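Side-chain contacts in racemase (Pseudovibrio sp. JE062, PDB 3MKC), which is of unassigned function but belongs to the enolase superfamily, pairing an N-terminal capping domain with a C-terminal domain of the TIM-barrel type: residues Glu339-Glu344 against Glu349-Leu354; Ser286-Cys291 against Ala323-Tyr328; Ala152-Ala157 against Thr188-Tyr193; Lys159-Leu164 against Val176-Pro181; Arg78-Ile83 against Gly119-Val124. All blocks are in the same frame, centred on the assembly; numbering follows the deposited sequence.

Contact 1 (Glu339-Glu344 against Glu349-Leu354); sequences EYVHPE and ELRKYL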
# COMPACT_ATOMS: atom_id res chain seq x y z
N GLU A 339 -5.51 -3.70 2.43
CA GLU A 339 -4.53 -3.99 3.46
C GLU A 339 -4.31 -2.85 4.43
O GLU A 339 -4.15 -1.69 4.04
CB GLU A 339 -3.18 -4.40 2.86
CG GLU A 339 -2.12 -4.68 3.93
CD GLU A 339 -0.86 -5.32 3.38
OE1 GLU A 339 -0.41 -4.92 2.29
OE2 GLU A 339 -0.30 -6.22 4.05
N TYR A 340 -4.30 -3.20 5.71
CA TYR A 340 -4.10 -2.23 6.77
C TYR A 340 -3.31 -2.87 7.90
O TYR A 340 -3.52 -4.04 8.22
CB TYR A 340 -5.45 -1.76 7.30
CG TYR A 340 -5.39 -0.49 8.11
CD1 TYR A 340 -5.46 0.76 7.49
CD2 TYR A 340 -5.27 -0.53 9.50
CE1 TYR A 340 -5.42 1.93 8.24
CE2 TYR A 340 -5.23 0.63 10.25
CZ TYR A 340 -5.31 1.86 9.62
OH TYR A 340 -5.26 3.01 10.36
N VAL A 341 -2.38 -2.12 8.47
CA VAL A 341 -1.59 -2.61 9.58
C VAL A 341 -2.09 -1.80 10.77
O VAL A 341 -2.03 -0.57 10.77
CB VAL A 341 -0.08 -2.38 9.35
CG1 VAL A 341 0.21 -0.91 9.14
CG2 VAL A 341 0.72 -2.93 10.53
N HIS A 342 -2.62 -2.50 11.77
CA HIS A 342 -3.16 -1.84 12.94
C HIS A 342 -2.18 -1.90 14.10
O HIS A 342 -1.47 -2.89 14.27
CB HIS A 342 -4.49 -2.50 13.33
CG HIS A 342 -5.27 -1.74 14.35
ND1 HIS A 342 -4.93 -1.73 15.69
CD2 HIS A 342 -6.34 -0.92 14.23
CE1 HIS A 342 -5.77 -0.94 16.34
NE2 HIS A 342 -6.63 -0.44 15.48
N PRO A 343 -2.12 -0.82 14.91
CA PRO A 343 -1.22 -0.71 16.07
C PRO A 343 -1.38 -1.81 17.13
O PRO A 343 -0.40 -2.22 17.74
CB PRO A 343 -1.56 0.67 16.63
CG PRO A 343 -1.94 1.43 15.41
CD PRO A 343 -2.83 0.45 14.69
N GLU A 344 -2.61 -2.27 17.35
CA GLU A 344 -2.84 -3.31 18.35
C GLU A 344 -2.67 -4.70 17.75
O GLU A 344 -2.86 -5.71 18.43
CB GLU A 344 -4.25 -3.18 18.94
CG GLU A 344 -4.46 -1.91 19.76
CD GLU A 344 -5.86 -1.80 20.33
OE1 GLU A 344 -6.26 -2.70 21.10
OE2 GLU A 344 -6.55 -0.82 20.02
N GLU A 349 7.38 0.75 16.15
CA GLU A 349 7.36 2.07 16.76
C GLU A 349 7.04 3.16 15.74
O GLU A 349 6.24 4.05 16.00
CB GLU A 349 8.72 2.38 17.40
CG GLU A 349 9.09 1.55 18.63
CD GLU A 349 9.38 0.09 18.33
OE1 GLU A 349 9.94 -0.20 17.25
OE2 GLU A 349 9.07 -0.77 19.18
N LEU A 350 7.68 3.08 14.58
CA LEU A 350 7.48 4.06 13.52
C LEU A 350 6.02 4.12 13.09
O LEU A 350 5.43 5.20 12.98
CB LEU A 350 8.37 3.72 12.33
CG LEU A 350 8.95 4.90 11.56
CD1 LEU A 350 9.70 5.82 12.52
CD2 LEU A 350 9.89 4.37 10.49
N ARG A 351 5.44 2.96 12.83
CA ARG A 351 4.04 2.87 12.41
C ARG A 351 3.13 3.41 13.51
O ARG A 351 2.08 3.99 13.23
CB ARG A 351 3.67 1.42 12.12
CG ARG A 351 2.17 1.19 11.97
CD ARG A 351 1.63 1.89 10.74
NE ARG A 351 0.18 1.78 10.63
CZ ARG A 351 -0.69 2.52 11.32
NH1 ARG A 351 -0.26 3.44 12.17
NH2 ARG A 351 -1.99 2.33 11.15
N LYS A 352 3.53 3.20 14.76
CA LYS A 352 2.73 3.65 15.90
C LYS A 352 2.83 5.13 16.28
O LYS A 352 1.81 5.75 16.59
CB LYS A 352 3.08 2.81 17.13
CG LYS A 352 2.73 1.34 17.04
CD LYS A 352 3.03 0.67 18.36
CE LYS A 352 2.57 -0.77 18.40
NZ LYS A 352 2.77 -1.35 19.76
N TYR A 353 4.03 5.69 16.25
CA TYR A 353 4.22 7.08 16.68
C TYR A 353 4.51 8.20 15.68
O TYR A 353 4.35 9.37 16.03
CB TYR A 353 5.34 7.14 17.73
CG TYR A 353 5.37 5.99 18.71
CD1 TYR A 353 4.28 5.70 19.53
CD2 TYR A 353 6.51 5.20 18.84
CE1 TYR A 353 4.33 4.65 20.46
CE2 TYR A 353 6.58 4.15 19.76
CZ TYR A 353 5.48 3.89 20.57
OH TYR A 353 5.56 2.87 21.49
N LEU A 354 4.91 7.89 14.45
CA LEU A 354 5.25 8.96 13.50
C LEU A 354 4.20 10.04 13.25
O LEU A 354 4.52 11.23 13.31
CB LEU A 354 5.71 8.38 12.16
CG LEU A 354 6.24 9.44 11.19
CD1 LEU A 354 7.42 10.18 11.81
CD2 LEU A 354 6.66 8.75 9.89
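R351 reaches V341 by swinging CG anti to its backbone N (chi1 168°) and then bending at chi2 (66°), which carries the long chain off the helix and alongside the valine, the two side chains running in opposite directions. V341 turns CG1 into the crowded position between its own N and carbonyl carbon (chi1 58°), and this methyl lies 3.1 Å from R351 NE. The V341 carbonyl oxygen receives two weak, bent hydrogen bonds, one from R351 NH2 at 2.9 Å and one from R351 NE at 3.2 Å. Arginine suits the place because NE and NH2 can both turn an N-H to one oxygen. P343 CD lies over one face of the guanidinium, 4.1 Å from R351 NH2, while the ring of Y340 stands nearly perpendicular to it at its edge. Both R351 NH2 and Y340 OH are bound more firmly by OE2 of E358, in a salt bridge and a hydrogen bond, so E358 probably does most to orient the guanidinium. Farther out, the extended K352 brings CE to 3.4 Å from P343 O. The arrangement ties the loop after barrel strand 339-340 to the short helix 349-353, a strand-loop-helix connection of the TIM-barrel-like domain.

Contact 2 (Ser286-Cys291 against Ala323-Tyr328); sequences SDYNRC and AAAIHY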
# COMPACT_ATOMS: atom_id res chain seq x y z
N SER A 286 -0.44 -3.17 -6.13
CA SER A 286 0.40 -2.00 -6.33
C SER A 286 0.36 -1.13 -5.07
O SER A 286 -0.71 -0.83 -4.55
CB SER A 286 -0.09 -1.21 -7.54
OG SER A 286 -0.19 -2.06 -8.67
N ASP A 287 1.53 -0.72 -4.60
CA ASP A 287 1.67 0.06 -3.36
C ASP A 287 1.54 1.58 -3.48
O ASP A 287 2.06 2.18 -4.41
CB ASP A 287 3.02 -0.29 -2.74
CG ASP A 287 3.14 0.15 -1.29
OD1 ASP A 287 2.69 1.26 -0.94
OD2 ASP A 287 3.72 -0.62 -0.50
N TYR A 288 0.86 2.18 -2.51
CA TYR A 288 0.65 3.63 -2.47
C TYR A 288 1.95 4.41 -2.60
O TYR A 288 2.04 5.37 -3.36
CB TYR A 288 0.02 4.05 -1.13
CG TYR A 288 -1.26 3.34 -0.77
CD1 TYR A 288 -2.49 3.84 -1.18
CD2 TYR A 288 -1.23 2.18 -0.01
CE1 TYR A 288 -3.67 3.19 -0.85
CE2 TYR A 288 -2.41 1.52 0.33
CZ TYR A 288 -3.63 2.03 -0.10
OH TYR A 288 -4.80 1.37 0.20
N ASN A 289 2.94 3.99 -1.83
CA ASN A 289 4.22 4.69 -1.81
C ASN A 289 5.27 4.16 -2.77
O ASN A 289 6.46 4.47 -2.63
CB ASN A 289 4.76 4.70 -0.37
CG ASN A 289 4.82 3.32 0.24
OD1 ASN A 289 5.45 2.41 -0.30
ND2 ASN A 289 4.14 3.15 1.38
N ARG A 290 4.84 3.37 -3.75
CA ARG A 290 5.76 2.80 -4.72
C ARG A 290 5.33 3.04 -6.17
O ARG A 290 6.12 3.52 -6.99
CB ARG A 290 5.89 1.29 -4.54
CG ARG A 290 6.61 0.81 -3.28
CD ARG A 290 6.50 -0.71 -3.18
NE ARG A 290 7.20 -1.41 -4.26
CZ ARG A 290 8.51 -1.66 -4.26
NH1 ARG A 290 9.26 -1.30 -3.23
NH2 ARG A 290 9.06 -2.29 -5.30
N CYS A 291 4.08 2.69 -6.47
CA CYS A 291 3.57 2.73 -7.84
C CYS A 291 3.17 4.02 -8.51
O CYS A 291 2.86 4.01 -9.70
CB CYS A 291 2.39 1.76 -7.96
SG CYS A 291 0.84 2.44 -7.35
N ALA A 323 -3.35 6.25 6.38
CA ALA A 323 -4.37 7.27 6.21
C ALA A 323 -4.80 7.32 4.74
O ALA A 323 -6.00 7.37 4.43
CB ALA A 323 -3.84 8.64 6.64
N ALA A 324 -3.82 7.32 3.85
CA ALA A 324 -4.11 7.36 2.42
C ALA A 324 -4.94 6.14 2.04
O ALA A 324 -5.86 6.24 1.21
CB ALA A 324 -2.81 7.39 1.60
N ALA A 325 -4.63 5.00 2.65
CA ALA A 325 -5.32 3.74 2.37
C ALA A 325 -6.82 3.82 2.69
O ALA A 325 -7.65 3.28 1.97
CB ALA A 325 -4.67 2.60 3.16
N ILE A 326 -7.16 4.48 3.79
CA ILE A 326 -8.57 4.60 4.14
C ILE A 326 -9.28 5.50 3.12
O ILE A 326 -10.39 5.22 2.68
CB ILE A 326 -8.75 5.19 5.56
CG1 ILE A 326 -8.27 4.17 6.59
CG2 ILE A 326 -10.22 5.54 5.80
CD1 ILE A 326 -8.27 4.69 8.02
N HIS A 327 -8.63 6.60 2.74
CA HIS A 327 -9.23 7.51 1.78
C HIS A 327 -9.35 6.80 0.45
O HIS A 327 -10.34 6.98 -0.27
CB HIS A 327 -8.38 8.78 1.66
CG HIS A 327 -8.55 9.72 2.81
ND1 HIS A 327 -9.40 10.80 2.77
CD2 HIS A 327 -7.99 9.73 4.05
CE1 HIS A 327 -9.36 11.43 3.93
NE2 HIS A 327 -8.51 10.80 4.72
N TYR A 328 -8.35 5.99 0.13
CA TYR A 328 -8.35 5.20 -1.10
C TYR A 328 -9.56 4.26 -1.13
O TYR A 328 -10.34 4.25 -2.09
CB TYR A 328 -7.06 4.38 -1.20
CG TYR A 328 -7.15 3.30 -2.26
CD1 TYR A 328 -6.91 3.58 -3.60
CD2 TYR A 328 -7.59 2.01 -1.93
CE1 TYR A 328 -7.11 2.61 -4.59
CE2 TYR A 328 -7.80 1.04 -2.90
CZ TYR A 328 -7.55 1.35 -4.23
OH TYR A 328 -7.80 0.42 -5.22
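Y288 carries this contact, its ring inserted from the 286-291 loop against the flank of helix 319-331. The aromatic part is an offset edge-to-face pair: the edge of Y288 is directed toward the face of Y328, with centroids 5.7 Å apart and planes at 82°. A chi1 of 165°, with CG anti to the backbone N, sets the Y328 ring where its face meets that edge. Y328 CB lies near the plane of the Y288 ring, 3.6 Å from Y288 CE1, while Y288 OH approaches Y328 CD2 at 3.6 Å.

The apolar part is the contact of Y288 CZ with A325 CB at 3.5 Å. Around it the ring packs closely on the helix backbone: A325 N lies over one face of the Y288 ring, and A325 CB is 3.2 Å from Y288 OH. Alanine suits this position because its small side chain lets a flat ring come down close to the helix backbone. L294 and L297 of helix 293-306 also pack on Y288.

The polar interactions are mostly within the loop or beyond the pair. D287 OD1 accepts from N289 N at 2.9 Å, an Asx turn that folds the chain around Y288, and D287 O receives both R290 N and C291 N. Y328 OH is bonded to T301 OG1, and N289 ND2 to T321 OG1, a polar tie between loop and helix. The chemistry thus divides the work: directional bonds shape the loop and join it to the helix, while the buried meeting of Y288 with A325 and Y328 rests on dispersion and on the aromatic edge-to-face attraction.

Contact 3 (Ala152-Ala157 against Thr188-Tyr193); sequences ASLDVA and TKEVAY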
# COMPACT_ATOMS: atom_id res chain seq x y z
N ALA A 152 11.03 -19.85 11.88
CA ALA A 152 10.59 -20.91 12.79
C ALA A 152 10.21 -22.26 12.21
O ALA A 152 10.42 -22.56 11.03
CB ALA A 152 9.44 -20.40 13.64
N SER A 153 9.66 -23.07 13.10
CA SER A 153 9.22 -24.43 12.81
C SER A 153 7.70 -24.48 12.83
O SER A 153 7.06 -23.61 13.40
CB SER A 153 9.77 -25.40 13.86
OG SER A 153 8.73 -25.89 14.70
N LEU A 154 7.12 -25.51 12.21
CA LEU A 154 5.66 -25.63 12.15
C LEU A 154 4.93 -25.32 13.46
O LEU A 154 4.07 -24.43 13.51
CB LEU A 154 5.25 -27.01 11.63
CG LEU A 154 5.46 -27.23 10.14
CD1 LEU A 154 5.17 -28.68 9.77
CD2 LEU A 154 4.56 -26.28 9.35
N ASP A 155 5.27 -26.05 14.52
CA ASP A 155 4.64 -25.85 15.82
C ASP A 155 4.82 -24.43 16.36
O ASP A 155 3.87 -23.82 16.85
CB ASP A 155 5.18 -26.86 16.83
CG ASP A 155 4.12 -27.84 17.29
OD1 ASP A 155 3.23 -27.44 18.08
OD2 ASP A 155 4.16 -29.02 16.84
N VAL A 156 6.04 -23.92 16.28
CA VAL A 156 6.34 -22.58 16.76
C VAL A 156 5.59 -21.51 15.99
O VAL A 156 5.07 -20.56 16.58
CB VAL A 156 7.85 -22.30 16.66
CG1 VAL A 156 8.14 -20.84 17.03
CG2 VAL A 156 8.62 -23.25 17.57
N ALA A 157 5.53 -21.65 14.67
CA ALA A 157 4.83 -20.68 13.84
C ALA A 157 3.35 -20.64 14.21
O ALA A 157 2.77 -19.57 14.40
CB ALA A 157 5.00 -21.04 12.38
N THR A 188 5.88 -28.53 0.56
CA THR A 188 4.57 -27.99 0.20
C THR A 188 3.46 -28.68 1.00
O THR A 188 2.46 -28.05 1.34
CB THR A 188 4.29 -28.15 -1.30
OG1 THR A 188 4.25 -29.53 -1.65
CG2 THR A 188 5.38 -27.46 -2.11
N LYS A 189 3.64 -29.96 1.31
CA LYS A 189 2.63 -30.66 2.09
C LYS A 189 2.54 -30.09 3.50
O LYS A 189 1.46 -30.01 4.08
CB LYS A 189 2.92 -32.16 2.14
CG LYS A 189 1.95 -32.97 1.29
CD LYS A 189 0.52 -32.69 1.76
CE LYS A 189 -0.54 -33.03 0.72
NZ LYS A 189 -1.88 -32.59 1.19
N GLU A 190 3.68 -29.68 4.05
CA GLU A 190 3.72 -29.11 5.38
C GLU A 190 3.05 -27.74 5.38
O GLU A 190 2.38 -27.37 6.34
CB GLU A 190 5.17 -28.98 5.87
CG GLU A 190 5.88 -30.31 6.08
CD GLU A 190 7.31 -30.14 6.52
OE1 GLU A 190 8.11 -29.55 5.77
OE2 GLU A 190 7.65 -30.60 7.63
N VAL A 191 3.23 -27.00 4.29
CA VAL A 191 2.62 -25.69 4.16
C VAL A 191 1.11 -25.86 4.14
O VAL A 191 0.37 -25.08 4.74
CB VAL A 191 3.07 -24.97 2.86
CG1 VAL A 191 2.28 -23.67 2.67
CG2 VAL A 191 4.56 -24.67 2.94
N ALA A 192 0.64 -26.91 3.45
CA ALA A 192 -0.79 -27.18 3.38
C ALA A 192 -1.30 -27.47 4.79
O ALA A 192 -2.36 -26.99 5.19
CB ALA A 192 -1.05 -28.36 2.47
N TYR A 193 -0.53 -28.26 5.53
CA TYR A 193 -0.88 -28.63 6.90
C TYR A 193 -0.99 -27.36 7.73
O TYR A 193 -1.97 -27.14 8.45
CB TYR A 193 0.21 -29.53 7.49
CG TYR A 193 0.11 -29.69 8.99
CD1 TYR A 193 -0.91 -30.45 9.56
CD2 TYR A 193 1.01 -29.04 9.84
CE1 TYR A 193 -1.04 -30.56 10.94
CE2 TYR A 193 0.89 -29.14 11.23
CZ TYR A 193 -0.14 -29.91 11.76
OH TYR A 193 -0.27 -30.00 13.13
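L154 touches E190 and Y193 with the two methyls at the end of its side chain. Its CD1 lies 3.8 Å from E190 OE2 and 3.9 Å from E190 CB, so the methyl rests against both the root and the carboxylate of a glutamate that the leucine side chain crosses at about a right angle. The other methyl, L154 CD2, comes to 3.9 Å from the backbone O of E190. Y193, one turn farther along the helix, adds its ring carbon CD2 at 4.2 Å from L154 CD1. A leucine suits the place because a branched tip can fill the groove between two side chains a helical turn apart.

In the next shell, E190 has CG anti to its carbonyl carbon (chi1 -66°) and is extended beyond it, and OE1 takes the backbone N-H of S187, just before the helix, one half of a capping box that probably steadies the carboxylate. W186 and Y194 also pack on L154. On its own side, L154 is the first helical residue, with S153 at the N-cap position and A157 N bonded to S153 O. The contact joins the N-terminal turns of helices 154-170 and 188-202, successive helices on the outer layer of a TIM-type (beta/alpha) barrel.

Contact 4 (Lys159-Leu164 against Val176-Pro181); sequences KGYAPL and VKVCVP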
# COMPACT_ATOMS: atom_id res chain seq x y z
N LYS A 159 1.73 -21.75 17.03
CA LYS A 159 1.51 -21.24 18.38
C LYS A 159 1.58 -19.72 18.37
O LYS A 159 0.75 -19.05 19.00
CB LYS A 159 2.55 -21.81 19.34
N GLY A 160 2.55 -19.18 17.65
CA GLY A 160 2.71 -17.73 17.57
C GLY A 160 1.54 -17.01 16.92
O GLY A 160 1.17 -15.90 17.33
N TYR A 161 0.94 -17.63 15.91
CA TYR A 161 -0.19 -17.01 15.23
C TYR A 161 -1.49 -17.11 16.02
O TYR A 161 -2.30 -16.17 16.02
CB TYR A 161 -0.38 -17.66 13.85
CG TYR A 161 0.19 -16.85 12.71
CD1 TYR A 161 -0.43 -15.67 12.29
CD2 TYR A 161 1.36 -17.24 12.08
CE1 TYR A 161 0.11 -14.90 11.26
CE2 TYR A 161 1.91 -16.48 11.05
CZ TYR A 161 1.28 -15.31 10.65
OH TYR A 161 1.83 -14.54 9.64
N ALA A 162 -1.68 -18.23 16.71
CA ALA A 162 -2.90 -18.47 17.48
C ALA A 162 -3.47 -17.28 18.24
O ALA A 162 -4.62 -16.90 18.03
CB ALA A 162 -2.68 -19.65 18.44
N PRO A 163 -2.68 -16.66 19.14
CA PRO A 163 -3.20 -15.52 19.89
C PRO A 163 -3.56 -14.32 19.03
O PRO A 163 -4.47 -13.55 19.36
CB PRO A 163 -2.08 -15.22 20.89
CG PRO A 163 -0.86 -15.64 20.16
CD PRO A 163 -1.29 -16.95 19.53
N LEU A 164 -2.85 -14.15 17.91
CA LEU A 164 -3.14 -13.04 17.01
C LEU A 164 -4.48 -13.30 16.33
O LEU A 164 -5.30 -12.39 16.19
CB LEU A 164 -2.04 -12.90 15.96
CG LEU A 164 -0.67 -12.43 16.47
CD1 LEU A 164 0.33 -12.38 15.32
CD2 LEU A 164 -0.81 -11.06 17.11
N VAL A 176 -8.05 -11.47 7.73
CA VAL A 176 -6.66 -11.40 8.14
C VAL A 176 -5.77 -12.12 7.13
O VAL A 176 -6.22 -13.03 6.43
CB VAL A 176 -6.45 -12.04 9.53
CG1 VAL A 176 -7.26 -11.29 10.58
CG2 VAL A 176 -6.87 -13.51 9.48
N LYS A 177 -4.52 -11.71 7.06
CA LYS A 177 -3.57 -12.35 6.16
C LYS A 177 -2.44 -12.92 6.99
O LYS A 177 -1.90 -12.25 7.86
CB LYS A 177 -3.00 -11.35 5.16
CG LYS A 177 -2.06 -11.99 4.14
CD LYS A 177 -1.73 -11.05 2.99
CE LYS A 177 -0.79 -9.93 3.41
NZ LYS A 177 -0.49 -9.01 2.28
N VAL A 178 -2.10 -14.18 6.73
CA VAL A 178 -1.01 -14.85 7.42
C VAL A 178 0.09 -15.05 6.40
O VAL A 178 -0.15 -14.92 5.20
CB VAL A 178 -1.45 -16.21 7.97
CG1 VAL A 178 -2.59 -16.02 8.97
CG2 VAL A 178 -1.89 -17.11 6.83
N CYS A 179 1.30 -15.37 6.86
CA CYS A 179 2.41 -15.58 5.95
C CYS A 179 3.12 -16.89 6.24
O CYS A 179 3.02 -17.43 7.35
CB CYS A 179 3.45 -14.47 6.09
SG CYS A 179 2.80 -12.80 6.15
N VAL A 180 3.82 -17.40 5.24
CA VAL A 180 4.61 -18.62 5.40
C VAL A 180 6.02 -18.08 5.58
O VAL A 180 6.58 -17.48 4.66
CB VAL A 180 4.57 -19.50 4.13
CG1 VAL A 180 5.46 -20.72 4.31
CG2 VAL A 180 3.15 -19.95 3.84
N PRO A 181 6.60 -18.25 6.78
CA PRO A 181 7.96 -17.76 7.04
C PRO A 181 8.96 -18.08 5.93
O PRO A 181 9.08 -19.23 5.50
CB PRO A 181 8.31 -18.44 8.36
CG PRO A 181 6.99 -18.46 9.06
CD PRO A 181 6.06 -18.94 7.96
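A beta-alpha-beta crossover contains this contact: helix 154-170 follows strand 137-143 and leads into the parallel neighbour 175-179, and Y161 of the helix reaches across to V178 and C179 of that second strand. The interaction combines one directed bond with close apolar packing. C179 N donates to Y161 OH at 2.9 Å, with an N-H...O angle of 148°. The same hydroxyl is hydrogen-bonded to L144 O, at the end of the first strand, so it serves both adjacent strand ends. A tyrosine suits this place because its long rigid ring spans the gap between helix and sheet and delivers a group that can accept from one backbone and donate to another.

The ring reaches the strand through a chi1 of -100°, displaced from the staggered value near -60°. Its CE1 is then 3.7 Å from V178 CG1 and also 3.9 Å from V178 CB, the two side chains meeting at a slant. Near the hydroxyl, C179 contributes CB at 3.9 Å and SG at 4.0 Å from Y161 OH. Y194 and L198 of helix 188-202 pack on the tyrosine as well, and Y194 OH bonds C179 O.

K177, between V176 and V178, points away from the helix; its NZ forms a salt bridge with E238 and a hydrogen bond with Y141 OH. Just past Y161 the helix is kinked at P163-L164, where neither N makes the helical bond to the turn before; proline has no N-H to give. A helix tyrosine packed on a strand valine and bonded to the next backbone N belongs to the helix-on-sheet layer of a TIM-type barrel.

Contact 5 (Arg78-Ile83 against Gly119-Val124); sequences RLPIEI and GKQLGV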
# COMPACT_ATOMS: atom_id res chain seq x y z
N ARG A 78 3.59 25.21 -8.71
CA ARG A 78 2.28 24.76 -9.17
C ARG A 78 1.22 24.80 -8.07
O ARG A 78 1.55 24.75 -6.88
CB ARG A 78 2.38 23.33 -9.73
CG ARG A 78 3.32 23.16 -10.92
CD ARG A 78 2.85 23.97 -12.12
NE ARG A 78 1.55 23.51 -12.63
CZ ARG A 78 1.39 22.44 -13.40
NH1 ARG A 78 2.44 21.72 -13.77
NH2 ARG A 78 0.17 22.10 -13.82
N LEU A 79 -0.04 24.89 -8.47
CA LEU A 79 -1.15 24.90 -7.52
C LEU A 79 -1.42 23.43 -7.19
O LEU A 79 -1.68 22.63 -8.08
CB LEU A 79 -2.38 25.55 -8.16
CG LEU A 79 -2.15 27.00 -8.63
CD1 LEU A 79 -3.40 27.55 -9.31
CD2 LEU A 79 -1.77 27.86 -7.44
N PRO A 80 -1.36 23.08 -5.89
CA PRO A 80 -1.57 21.73 -5.34
C PRO A 80 -2.82 21.01 -5.82
O PRO A 80 -2.86 19.77 -5.84
CB PRO A 80 -1.61 21.98 -3.84
CG PRO A 80 -0.74 23.18 -3.67
CD PRO A 80 -1.19 24.05 -4.80
N ILE A 81 -3.84 21.77 -6.21
CA ILE A 81 -5.09 21.21 -6.69
C ILE A 81 -4.97 20.46 -8.02
O ILE A 81 -5.76 19.58 -8.31
CB ILE A 81 -6.18 22.31 -6.81
CG1 ILE A 81 -7.51 21.69 -7.25
CG2 ILE A 81 -5.75 23.36 -7.82
CD1 ILE A 81 -8.05 20.65 -6.30
N GLU A 82 -3.97 20.81 -8.83
CA GLU A 82 -3.78 20.15 -10.13
C GLU A 82 -2.89 18.92 -9.95
O GLU A 82 -1.85 18.79 -10.59
CB GLU A 82 -3.13 21.11 -11.13
CG GLU A 82 -3.85 22.44 -11.26
CD GLU A 82 -3.42 23.21 -12.49
OE1 GLU A 82 -2.23 23.56 -12.60
OE2 GLU A 82 -4.28 23.46 -13.37
N ILE A 83 -3.33 18.00 -9.10
CA ILE A 83 -2.55 16.80 -8.82
C ILE A 83 -2.27 15.95 -10.04
O ILE A 83 -1.15 15.46 -10.20
CB ILE A 83 -3.25 15.93 -7.76
CG1 ILE A 83 -3.64 16.81 -6.57
CG2 ILE A 83 -2.32 14.82 -7.32
CD1 ILE A 83 -4.34 16.06 -5.45
N GLY A 119 -6.24 19.11 -0.04
CA GLY A 119 -7.40 18.98 0.82
C GLY A 119 -7.38 20.03 1.91
O GLY A 119 -8.40 20.68 2.18
N LYS A 120 -6.23 20.21 2.53
CA LYS A 120 -6.11 21.19 3.61
C LYS A 120 -6.37 22.61 3.13
O LYS A 120 -6.94 23.42 3.86
CB LYS A 120 -4.75 21.06 4.29
CG LYS A 120 -4.63 19.78 5.12
CD LYS A 120 -3.21 19.49 5.57
CE LYS A 120 -2.70 20.48 6.61
NZ LYS A 120 -1.35 20.09 7.11
N GLN A 121 -5.96 22.92 1.90
CA GLN A 121 -6.19 24.25 1.35
C GLN A 121 -7.69 24.45 1.13
O GLN A 121 -8.25 25.49 1.47
CB GLN A 121 -5.47 24.44 0.00
CG GLN A 121 -3.93 24.39 0.03
CD GLN A 121 -3.32 24.73 -1.32
OE1 GLN A 121 -3.83 24.30 -2.36
NE2 GLN A 121 -2.22 25.48 -1.32
N LEU A 122 -8.33 23.44 0.56
CA LEU A 122 -9.76 23.50 0.25
C LEU A 122 -10.66 23.12 1.42
O LEU A 122 -11.88 23.25 1.33
CB LEU A 122 -10.06 22.58 -0.93
CG LEU A 122 -9.37 22.93 -2.25
CD1 LEU A 122 -9.54 21.78 -3.24
CD2 LEU A 122 -9.95 24.21 -2.81
N GLY A 123 -10.06 22.66 2.51
CA GLY A 123 -10.84 22.27 3.66
C GLY A 123 -11.75 21.10 3.38
O GLY A 123 -12.89 21.06 3.83
N VAL A 124 -11.25 20.13 2.62
CA VAL A 124 -12.03 18.94 2.29
C VAL A 124 -11.16 17.70 2.42
O VAL A 124 -9.96 17.74 2.13
CB VAL A 124 -12.60 19.00 0.86
CG1 VAL A 124 -13.43 20.26 0.68
CG2 VAL A 124 -11.47 18.96 -0.17
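P80 and I81 form the corners of a type I turn from L79 to E82, set against the C-terminal end of helix 102-122 with the P80 and Q121 CA atoms 8.5 Å apart. The contact belongs to the N-terminal capping domain of the enolase superfamily. Proline fits the first corner, where its ring already holds phi near the value the turn needs. The helix closes in the manner of a Schellman motif: V124 N bonds back to G119 O at 2.9 Å, and G123 takes the positive phi (64°) that glycine adopts easily.

The Q121 side chain crosses P80 at about a right angle, and its amide atoms touch the ring, OE1 lying 3.5 Å from P80 CB and NE2 3.6 Å from P80 CG. With CG anti to its carbonyl carbon (chi1 -65°) and the chain extended beyond, the amide reaches past the ring to where NE2 is hydrogen-bonded to both D38 OD2 and A10 O. R78, just before the turn, forms through NH2 a salt bridge with E82 OE1, met from above the carboxylate plane. V9 packs on I81, Q121 and L122, and the methyl carbons I81 CD1 and L122 CD1 meet at 3.6 Å.

From the N terminus, contact 5 comes first, closing a largely helical loop in the capping domain. Contact 3 then joins 152-157 to 188-193, and contact 4 is nested inside the loop it closes; the two share helix 154-170 and touch where V191 packs on V180. Contact 2 follows in series, closing the segment between 286-291 and helix 319-331, and contact 1 closes a short loop immediately after. Contacts 1 and 2 meet through Y340 and I326, and contacts 1 and 4 share one sheet, with a long, weak ion pair between E339 and K177. Contacts 3 and 5 lie on opposite sides of the chain's centre, their centres about 50 Å apart.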